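Local atomic coordinates of uncharacterized protein (Trypanosoma congolense, PDB entry 4E40), a protein that probably serves as a cell-surface receptor for the haptoglobin-hemoglobin complex, taking part in nutrient uptake by the trypanosome. Residues Glu65-Ala70 with Lys235-Ala240. Residues are numbered along the deposited sequence; the frame is centred on the assembly and turned at random. Where two conformers were deposited one is given.
Sequences ERASAA and KAAEEA
Arg66 NH2 makes a salt bridge to Glu241 OE1, one residue past the 235-240 segment, and on its way there the guanidinium passes obliquely by the methyl of Ala237, with Arg66 NH2 4.5 Å from Ala237 CB. CD of Arg66 lies anti to CA (chi2 -171°), which extends the chain; a turn about the CG-CD bond (chi3 -96°) then carries the guanidinium across to the other helix.

Beneath this exposed arginine the contact is made of alanine alone. The methyl of Ala67 meets that of Ala237 at 3.9 Å between their CB atoms, and also reaches Ala240, CB to CB 4.2 Å. One helical turn further on, Ala70 CB rests against the backbone of Ala240, 3.5 Å from Ala240 O, while the two CB atoms stand 4.1 Å apart. With nothing larger than a methyl between them, the helices approach closely: their local axes come within 8.5 Å, and Ala67 CA lies 4.8 Å from Ala237 CA. The segments run in the same general direction, at 27° to each other, and the four alanines are buried.

Ser244 OG adds a hydrogen bond to Ala70 O. The contact joins helices 28-73 and 192-246 near one end of the elongated helical bundle of the haptoglobin-hemoglobin receptor domain, the centre of the contact lying about 40 Å from the centre of the chain, and helix 82-147 packs against both partners, through Ala91 on Ala67 and Val93 on Ala236.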
loop_
_atom_site.group_PDB
_atom_site.type_symbol
_atom_site.label_atom_id
_atom_site.label_comp_id
_atom_site.label_asym_id
_atom_site.label_seq_id
_atom_site.Cartn_x
_atom_site.Cartn_y
_atom_site.Cartn_z
ATOM N N GLU A 65 -22.473 -13.194 -26.180
ATOM C CA GLU A 65 -22.537 -13.596 -27.583
ATOM C C GLU A 65 -23.395 -14.827 -27.811
ATOM O O GLU A 65 -24.080 -14.920 -28.865
ATOM C CB GLU A 65 -21.111 -13.658 -28.186
ATOM C CG GLU A 65 -20.398 -12.290 -28.256
ATOM C CD GLU A 65 -21.252 -11.124 -28.821
ATOM O OE1 GLU A 65 -21.855 -11.233 -29.904
ATOM O OE2 GLU A 65 -21.382 -10.083 -28.144
ATOM N N ARG A 66 -23.392 -15.772 -26.878
ATOM C CA ARG A 66 -24.313 -16.911 -26.940
ATOM C C ARG A 66 -25.760 -16.423 -26.870
ATOM O O ARG A 66 -26.642 -16.917 -27.613
ATOM C CB ARG A 66 -24.011 -17.908 -25.867
ATOM C CG ARG A 66 -22.701 -18.651 -26.176
ATOM C CD ARG A 66 -22.504 -19.828 -25.213
ATOM N NE ARG A 66 -21.666 -19.455 -24.098
ATOM C CZ ARG A 66 -22.106 -19.104 -22.899
ATOM N NH1 ARG A 66 -21.211 -18.779 -21.991
ATOM N NH2 ARG A 66 -23.418 -19.068 -22.615
ATOM N N ALA A 67 -25.999 -15.421 -26.010
ATOM C CA ALA A 67 -27.368 -14.900 -25.935
ATOM C C ALA A 67 -27.771 -14.211 -27.272
ATOM O O ALA A 67 -28.925 -14.393 -27.743
ATOM C CB ALA A 67 -27.487 -13.944 -24.727
ATOM N N SER A 68 -26.844 -13.451 -27.876
ATOM C CA SER A 68 -27.074 -12.730 -29.138
ATOM C C SER A 68 -27.342 -13.742 -30.246
ATOM O O SER A 68 -28.245 -13.531 -31.087
ATOM C CB SER A 68 -25.884 -11.887 -29.523
ATOM O OG SER A 68 -25.830 -10.728 -28.685
ATOM N N ALA A 69 -26.594 -14.856 -30.199
ATOM C CA ALA A 69 -26.844 -15.935 -31.198
ATOM C C ALA A 69 -28.260 -16.538 -31.068
ATOM O O ALA A 69 -28.908 -16.817 -32.096
ATOM C CB ALA A 69 -25.749 -16.991 -31.178
ATOM N N ALA A 70 -28.756 -16.679 -29.814
ATOM C CA ALA A 70 -30.133 -17.162 -29.518
ATOM C C ALA A 70 -31.200 -16.206 -30.056
ATOM O O ALA A 70 -32.171 -16.652 -30.712
ATOM C CB ALA A 70 -30.309 -17.473 -28.025
ATOM N N LYS A 235 -26.956 -16.273 -16.121
ATOM C CA LYS A 235 -28.305 -16.839 -15.994
ATOM C C LYS A 235 -29.234 -16.365 -17.084
ATOM O O LYS A 235 -30.003 -17.147 -17.594
ATOM C CB LYS A 235 -28.881 -16.502 -14.605
ATOM C CG LYS A 235 -28.068 -17.139 -13.472
ATOM C CD LYS A 235 -28.376 -18.627 -13.299
ATOM C CE LYS A 235 -27.222 -19.327 -12.582
ATOM N NZ LYS A 235 -27.611 -20.738 -12.292
ATOM N N ALA A 236 -29.142 -15.085 -17.443
ATOM C CA ALA A 236 -29.997 -14.559 -18.497
ATOM C C ALA A 236 -29.617 -15.180 -19.859
ATOM O O ALA A 236 -30.480 -15.528 -20.661
ATOM C CB ALA A 236 -29.837 -13.030 -18.542
ATOM N N ALA A 237 -28.318 -15.309 -20.096
ATOM C CA ALA A 237 -27.915 -16.005 -21.337
ATOM C C ALA A 237 -28.395 -17.463 -21.372
ATOM O O ALA A 237 -28.814 -17.932 -22.431
ATOM C CB ALA A 237 -26.406 -15.910 -21.550
ATOM N N GLU A 238 -28.327 -18.168 -20.256
ATOM C CA GLU A 238 -28.840 -19.517 -20.193
ATOM C C GLU A 238 -30.332 -19.550 -20.575
ATOM O O GLU A 238 -30.785 -20.340 -21.438
ATOM C CB GLU A 238 -28.598 -20.110 -18.811
ATOM C CG GLU A 238 -27.155 -20.452 -18.494
ATOM C CD GLU A 238 -26.943 -20.684 -17.003
ATOM O OE1 GLU A 238 -27.942 -20.967 -16.301
ATOM O OE2 GLU A 238 -25.793 -20.573 -16.520
ATOM N N GLU A 239 -31.112 -18.653 -19.975
ATOM C CA GLU A 239 -32.530 -18.587 -20.346
ATOM C C GLU A 239 -32.740 -18.345 -21.832
ATOM O O GLU A 239 -33.595 -19.001 -22.480
ATOM C CB GLU A 239 -33.330 -17.592 -19.454
ATOM C CG GLU A 239 -34.828 -17.888 -19.708
ATOM C CD GLU A 239 -35.810 -16.810 -19.287
ATOM O OE1 GLU A 239 -35.402 -15.711 -18.838
ATOM O OE2 GLU A 239 -37.022 -17.097 -19.489
ATOM N N ALA A 240 -31.976 -17.422 -22.406
ATOM C CA ALA A 240 -32.088 -17.142 -23.826
ATOM C C ALA A 240 -31.812 -18.436 -24.631
ATOM O O ALA A 240 -32.549 -18.724 -25.573
ATOM C CB ALA A 240 -31.167 -16.012 -24.261
#